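Local coordinates for oxidoreductase, Gfo/Idh/MocA family (PDB 3DTY), which probably works as a nucleotide-dependent oxidoreductase of the Gfo/Idh/MocA family, with an N-terminal Rossmann domain, and binds magnesium ions, at residues 7-10 with 11-15; 61-65 with 66-70; 348-352 with 353-357. One frame throughout, in Å; residues are numbered along the deposited sequence.

Overall arrangement
The three contacts come in series along the chain, each a local turn or loop. Interaction 1 leads into strand 13-17, an inner strand of the five-stranded parallel sheet of the Rossmann domain, between 40-46 and 88-92. Interaction 2 follows helix 51-60 of the same domain, its centre about 20 Å from that of interaction 1, and packs on strand 40-46. Interaction 3, at the far end of helix 330-349, belongs to the C-terminal alpha/beta domain; its centre lies about 16 Å from that of interaction 1 and about 32 Å from that of interaction 2. Helix 330-349 links the first and last: Ile9 and Ile13 rest on its Ala342, where the start of the Rossmann domain packs on a helix of the C-terminal domain.

Interaction 1. Residues 7-10 with 11-15; sequences RRIP and QPIRW
Ile9 and Ile13 share the same first torsion, chi1 -57° in each, which sets CG1 beside the backbone N and CG2 anti to it. That torsion alone brings the CG2 methyl of Ile9 to face the CG1 methylene of Ile13 at 4.2 Å, a loose apolar touch in which the two side chains cross obliquely. The second torsions differ, folded back in Ile9 and extended in Ile13, but they affect only where each CD1 goes. The same Ile9 CG2 methyl lies 3.6 Å from Gln11 O.

Between the two isoleucines the chain bends through Pro10 and Gln11. Ile9 O comes within 3.1 Å of Gln11 N, but the angle is too poor for a hydrogen bond, and no hydrogen bond joins 7-10 to 11-15. Pro12 then puts its CD 4.0 Å from Pro10 O. Two prolines, at 10 and 12, have no N-H to give, and their rings limit the backbone's freedom at the bend.

Ile9 and Ile13 both touch Ala342 on helix 330-349, while the backbone of Ile13 bonds to Thr39 and Val41, at the start of strand 40-46. The first strand of the Rossmann sheet begins here. The chemistry is one of proline-restricted backbone and a small apolar patch, so the lead-in probably owes its course more to ring geometry and packing on the helix than to hydrogen bonds across the bend.

Interaction 2. Residues 61-65 with 66-70; sequences LGVDS and ERCYA
Asp64 and Arg67 meet at the close-packed side of this turn. Arg67 N gives its hydrogen to Asp64 O over 2.6 Å, and Arg67 CG lies 3.7 Å from Asp64 CB as the two side chains cross at about a right angle. The carboxylate of Asp64 stands with CG anti to its own N (chi1 -176°), a setting that lets OD1 take the N-H of Glu66 at 2.9 Å, from above the carboxylate plane. A weak backbone bond from Cys68 N to Ser65 O also belongs to the turn. Deeper in, the CG1 methyl of buried Val63 packs on Cys68 SG at 3.8 Å; Val63 also touches Leu42 of strand 40-46.

The outer side is slacker. Ser65 OG makes a weak bond to Glu66 OE2 at 3.3 Å. A water accepts weakly from Arg67 NH1 at the guanidinium edge and donates to Asp64 OD2, spanning a pair whose charged atoms do not touch. The guanidinium finds its salt bridges elsewhere, with Glu79 and Asp84.

Gly62, at positive phi, ends helix 51-60 in a Schellman motif, and the Asx turn of Asp64 then leads into the short 3-10 turn at 65-66, within the Rossmann domain's loop between helices 51-60 and 72-79.

Interaction 3. Residues 348-352 with 353-357; sequences TDRSD and TQALS
Asp352 meets Ala355 along its whole side chain. It starts with Asp352 CB, 3.7 Å from Ala355 CB; with the next carbon swung anti to the backbone N (chi1 -161°), Asp352 CG comes to 3.1 Å from Ala355 CB, a tight approach. The branch then divides. OD1 accepts the N-H of Ala355 at 3.0 Å, the donor standing well above the carboxylate plane, and takes a weak bond from a water that in turn accepts from Gln354 N. Asp352 OD2 lies 3.3 Å from Ala355 CB and also turns to Arg350, whose NH2 forms a salt bridge with it at 3.0 Å, tilted from the guanidinium plane. That guanidinium also has Asp346 as a partner through NH1, and its NH2 lies obliquely near the Ala355 methyl.

This is an N-cap: Asp352 sits right before helix 353-357, just after Ser351, at positive phi, has closed helix 330-349 in a Schellman motif. The Asp352 carbonyl is used as well, with Leu356 N bonded to its O at 2.8 Å.

On the inner side, Leu356 lays CD2 3.6 Å from Thr348 OG1. That hydroxyl is hydrogen-bonded to Ala344 O one turn back in helix 330-349, and Leu356 packs on Ala344 and Ala347 there.

Interaction 1. Residues 7-10 with 11-15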
# COMPACT_ATOMS: atom_id res chain seq x y z
N ARG A 7 -15.67 -29.73 -22.21
CA ARG A 7 -16.25 -29.27 -23.51
C ARG A 7 -15.24 -29.38 -24.64
O ARG A 7 -15.44 -30.11 -25.61
CB ARG A 7 -16.73 -27.82 -23.39
CG ARG A 7 -17.27 -27.23 -24.67
CD ARG A 7 -18.76 -27.46 -24.81
NE ARG A 7 -19.25 -27.07 -26.14
CZ ARG A 7 -20.53 -27.03 -26.48
NH1 ARG A 7 -21.47 -27.33 -25.59
NH2 ARG A 7 -20.88 -26.69 -27.71
N ARG A 8 -14.13 -28.65 -24.51
CA ARG A 8 -13.08 -28.65 -25.53
C ARG A 8 -12.06 -29.78 -25.37
O ARG A 8 -11.35 -30.12 -26.31
CB ARG A 8 -12.37 -27.30 -25.53
CG ARG A 8 -13.29 -26.13 -25.84
CD ARG A 8 -12.52 -24.83 -25.88
NE ARG A 8 -11.56 -24.80 -26.98
CZ ARG A 8 -10.71 -23.79 -27.19
NH1 ARG A 8 -10.72 -22.74 -26.37
NH2 ARG A 8 -9.87 -23.82 -28.22
N ILE A 9 -11.98 -30.34 -24.17
CA ILE A 9 -11.07 -31.44 -23.88
C ILE A 9 -12.00 -32.54 -23.36
O ILE A 9 -11.93 -32.93 -22.19
CB ILE A 9 -10.04 -31.05 -22.78
CG1 ILE A 9 -9.25 -29.81 -23.23
CG2 ILE A 9 -9.10 -32.23 -22.49
CD1 ILE A 9 -8.44 -30.00 -24.50
N PRO A 10 -12.88 -33.05 -24.23
CA PRO A 10 -13.86 -34.10 -23.92
C PRO A 10 -13.33 -35.29 -23.13
O PRO A 10 -13.96 -35.76 -22.19
CB PRO A 10 -14.39 -34.51 -25.30
CG PRO A 10 -13.24 -34.21 -26.20
CD PRO A 10 -12.77 -32.87 -25.69
N GLN A 11 -12.15 -35.76 -23.52
CA GLN A 11 -11.52 -36.90 -22.87
C GLN A 11 -10.24 -36.41 -22.20
O GLN A 11 -9.39 -35.81 -22.86
CB GLN A 11 -11.19 -37.95 -23.93
CG GLN A 11 -11.18 -39.39 -23.46
CD GLN A 11 -10.84 -40.35 -24.60
OE1 GLN A 11 -9.69 -40.44 -25.04
NE2 GLN A 11 -11.85 -41.07 -25.08
N PRO A 12 -10.10 -36.63 -20.88
CA PRO A 12 -8.88 -36.17 -20.22
C PRO A 12 -7.65 -36.72 -20.96
O PRO A 12 -7.63 -37.88 -21.36
CB PRO A 12 -9.01 -36.73 -18.81
CG PRO A 12 -10.49 -36.73 -18.59
CD PRO A 12 -11.03 -37.24 -19.92
N ILE A 13 -6.64 -35.88 -21.14
CA ILE A 13 -5.43 -36.31 -21.82
C ILE A 13 -4.62 -37.29 -20.97
O ILE A 13 -4.28 -36.99 -19.82
CB ILE A 13 -4.58 -35.08 -22.19
CG1 ILE A 13 -5.41 -34.13 -23.05
CG2 ILE A 13 -3.31 -35.52 -22.92
CD1 ILE A 13 -4.68 -32.84 -23.45
N ARG A 14 -4.35 -38.47 -21.52
CA ARG A 14 -3.57 -39.49 -20.81
C ARG A 14 -2.21 -38.86 -20.53
O ARG A 14 -1.42 -38.60 -21.44
CB ARG A 14 -3.47 -40.76 -21.66
CG ARG A 14 -4.82 -41.46 -21.84
CD ARG A 14 -4.70 -42.80 -22.56
NE ARG A 14 -4.15 -42.66 -23.91
CZ ARG A 14 -4.83 -42.23 -24.97
NH1 ARG A 14 -6.10 -41.89 -24.85
NH2 ARG A 14 -4.23 -42.13 -26.14
N TRP A 15 -1.96 -38.65 -19.25
CA TRP A 15 -0.77 -37.95 -18.79
C TRP A 15 0.17 -38.72 -17.86
O TRP A 15 -0.22 -39.66 -17.18
CB TRP A 15 -1.27 -36.68 -18.10
CG TRP A 15 -0.25 -35.71 -17.68
CD1 TRP A 15 0.66 -35.06 -18.46
CD2 TRP A 15 -0.09 -35.19 -16.36
NE1 TRP A 15 1.38 -34.16 -17.71
CE2 TRP A 15 0.94 -34.22 -16.42
CE3 TRP A 15 -0.72 -35.44 -15.13
CZ2 TRP A 15 1.36 -33.51 -15.29
CZ3 TRP A 15 -0.30 -34.73 -14.01
CH2 TRP A 15 0.73 -33.77 -14.10

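Interaction 2. Residues 61-65 with 66-70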
# COMPACT_ATOMS: atom_id res chain seq x y z
N LEU A 61 -1.24 -42.28 -5.66
CA LEU A 61 -1.89 -41.35 -6.59
C LEU A 61 -2.91 -42.10 -7.44
O LEU A 61 -3.56 -41.51 -8.31
CB LEU A 61 -0.84 -40.70 -7.50
CG LEU A 61 0.25 -39.88 -6.80
CD1 LEU A 61 1.31 -39.48 -7.81
CD2 LEU A 61 -0.36 -38.66 -6.14
N GLY A 62 -3.04 -43.40 -7.20
CA GLY A 62 -4.00 -44.19 -7.94
C GLY A 62 -3.48 -44.65 -9.29
O GLY A 62 -4.26 -45.04 -10.17
N VAL A 63 -2.16 -44.60 -9.45
CA VAL A 63 -1.51 -45.01 -10.69
C VAL A 63 -1.28 -46.52 -10.73
O VAL A 63 -0.82 -47.11 -9.76
CB VAL A 63 -0.14 -44.31 -10.84
CG1 VAL A 63 0.56 -44.79 -12.11
CG2 VAL A 63 -0.33 -42.80 -10.88
N ASP A 64 -1.61 -47.14 -11.86
CA ASP A 64 -1.41 -48.59 -12.03
C ASP A 64 0.03 -48.95 -11.63
O ASP A 64 0.99 -48.41 -12.18
CB ASP A 64 -1.64 -48.97 -13.50
CG ASP A 64 -1.56 -50.47 -13.75
OD1 ASP A 64 -0.97 -51.20 -12.92
OD2 ASP A 64 -2.07 -50.93 -14.80
N SER A 65 0.18 -49.87 -10.68
CA SER A 65 1.50 -50.29 -10.22
C SER A 65 2.43 -50.66 -11.37
O SER A 65 3.63 -50.39 -11.33
CB SER A 65 1.37 -51.47 -9.27
OG SER A 65 0.68 -52.53 -9.89
N GLU A 66 1.88 -51.29 -12.41
CA GLU A 66 2.68 -51.69 -13.55
C GLU A 66 3.03 -50.50 -14.44
O GLU A 66 3.79 -50.63 -15.40
CB GLU A 66 1.94 -52.75 -14.37
CG GLU A 66 1.57 -53.99 -13.55
CD GLU A 66 2.76 -54.58 -12.80
OE1 GLU A 66 3.68 -55.10 -13.46
OE2 GLU A 66 2.78 -54.51 -11.56
N ARG A 67 2.48 -49.33 -14.13
CA ARG A 67 2.77 -48.14 -14.92
C ARG A 67 3.63 -47.13 -14.15
O ARG A 67 3.78 -45.98 -14.56
CB ARG A 67 1.47 -47.51 -15.43
CG ARG A 67 0.69 -48.47 -16.35
CD ARG A 67 -0.57 -47.86 -16.95
NE ARG A 67 -0.32 -47.08 -18.15
CZ ARG A 67 -1.27 -46.61 -18.95
NH1 ARG A 67 -2.55 -46.83 -18.66
NH2 ARG A 67 -0.96 -45.90 -20.02
N CYS A 68 4.18 -47.59 -13.03
CA CYS A 68 5.09 -46.79 -12.23
C CYS A 68 6.46 -47.32 -12.67
O CYS A 68 7.05 -48.18 -12.02
CB CYS A 68 4.91 -47.07 -10.74
SG CYS A 68 3.36 -46.47 -10.08
N TYR A 69 6.93 -46.79 -13.79
CA TYR A 69 8.19 -47.19 -14.39
C TYR A 69 9.43 -46.80 -13.59
O TYR A 69 9.42 -45.85 -12.81
CB TYR A 69 8.26 -46.61 -15.80
CG TYR A 69 7.12 -47.11 -16.66
CD1 TYR A 69 7.17 -48.37 -17.25
CD2 TYR A 69 5.97 -46.34 -16.84
CE1 TYR A 69 6.10 -48.85 -18.01
CE2 TYR A 69 4.90 -46.80 -17.59
CZ TYR A 69 4.97 -48.06 -18.18
OH TYR A 69 3.93 -48.52 -18.95
N ALA A 70 10.50 -47.56 -13.80
CA ALA A 70 11.76 -47.33 -13.10
C ALA A 70 12.51 -46.14 -13.68
O ALA A 70 13.24 -45.46 -12.96
CB ALA A 70 12.62 -48.59 -13.17
O HOH W 1 -3.85 -48.91 -16.44

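Interaction 3. Residues 348-352 with 353-357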
# COMPACT_ATOMS: atom_id res chain seq x y z
N THR A 348 -2.92 -29.16 -32.22
CA THR A 348 -1.81 -29.80 -32.92
C THR A 348 -2.21 -31.18 -33.42
O THR A 348 -1.90 -31.55 -34.55
CB THR A 348 -0.58 -29.96 -31.99
OG1 THR A 348 -0.06 -28.67 -31.65
CG2 THR A 348 0.52 -30.75 -32.69
N ASP A 349 -2.91 -31.94 -32.57
CA ASP A 349 -3.35 -33.28 -32.94
C ASP A 349 -4.39 -33.22 -34.05
O ASP A 349 -4.62 -34.20 -34.75
CB ASP A 349 -3.93 -34.02 -31.73
CG ASP A 349 -2.85 -34.43 -30.73
OD1 ASP A 349 -1.68 -34.56 -31.13
OD2 ASP A 349 -3.18 -34.64 -29.54
N ARG A 350 -5.02 -32.06 -34.19
CA ARG A 350 -6.04 -31.85 -35.21
C ARG A 350 -5.40 -31.30 -36.49
O ARG A 350 -6.05 -31.18 -37.52
CB ARG A 350 -7.08 -30.86 -34.67
CG ARG A 350 -8.50 -31.38 -34.64
CD ARG A 350 -9.36 -30.55 -33.70
NE ARG A 350 -9.35 -29.13 -34.04
CZ ARG A 350 -9.15 -28.16 -33.16
NH1 ARG A 350 -8.94 -28.45 -31.88
NH2 ARG A 350 -9.16 -26.89 -33.54
N SER A 351 -4.11 -30.96 -36.41
CA SER A 351 -3.38 -30.40 -37.54
C SER A 351 -4.00 -29.06 -37.92
O SER A 351 -4.06 -28.69 -39.09
CB SER A 351 -3.42 -31.35 -38.75
OG SER A 351 -2.82 -32.60 -38.44
N ASP A 352 -4.46 -28.34 -36.90
CA ASP A 352 -5.11 -27.04 -37.08
C ASP A 352 -4.17 -25.89 -36.73
O ASP A 352 -4.19 -25.37 -35.61
CB ASP A 352 -6.35 -26.97 -36.20
CG ASP A 352 -7.33 -25.91 -36.65
OD1 ASP A 352 -6.88 -24.92 -37.27
OD2 ASP A 352 -8.54 -26.06 -36.37
N THR A 353 -3.34 -25.48 -37.69
CA THR A 353 -2.38 -24.39 -37.48
C THR A 353 -3.01 -23.09 -37.00
O THR A 353 -2.56 -22.50 -36.01
CB THR A 353 -1.59 -24.09 -38.75
OG1 THR A 353 -1.01 -25.30 -39.25
CG2 THR A 353 -0.48 -23.09 -38.46
N GLN A 354 -4.03 -22.63 -37.71
CA GLN A 354 -4.71 -21.39 -37.34
C GLN A 354 -5.24 -21.48 -35.91
O GLN A 354 -5.04 -20.56 -35.12
CB GLN A 354 -5.85 -21.09 -38.32
CG GLN A 354 -5.45 -20.09 -39.41
CD GLN A 354 -6.48 -19.97 -40.52
OE1 GLN A 354 -7.69 -19.87 -40.28
NE2 GLN A 354 -6.00 -19.98 -41.76
N ALA A 355 -5.89 -22.59 -35.57
CA ALA A 355 -6.40 -22.76 -34.22
C ALA A 355 -5.24 -22.71 -33.22
O ALA A 355 -5.30 -22.02 -32.20
CB ALA A 355 -7.15 -24.08 -34.10
N LEU A 356 -4.17 -23.43 -33.53
CA LEU A 356 -3.01 -23.47 -32.66
C LEU A 356 -2.45 -22.08 -32.38
O LEU A 356 -2.08 -21.77 -31.25
CB LEU A 356 -1.92 -24.35 -33.28
CG LEU A 356 -0.59 -24.49 -32.53
CD1 LEU A 356 -0.83 -24.98 -31.10
CD2 LEU A 356 0.31 -25.46 -33.28
N SER A 357 -2.40 -21.24 -33.41
CA SER A 357 -1.88 -19.89 -33.26
C SER A 357 -2.74 -19.02 -32.35
O SER A 357 -2.25 -18.04 -31.80
CB SER A 357 -1.74 -19.23 -34.63
OG SER A 357 -0.81 -19.93 -35.44
O HOH W 2 -5.22 -23.99 -40.11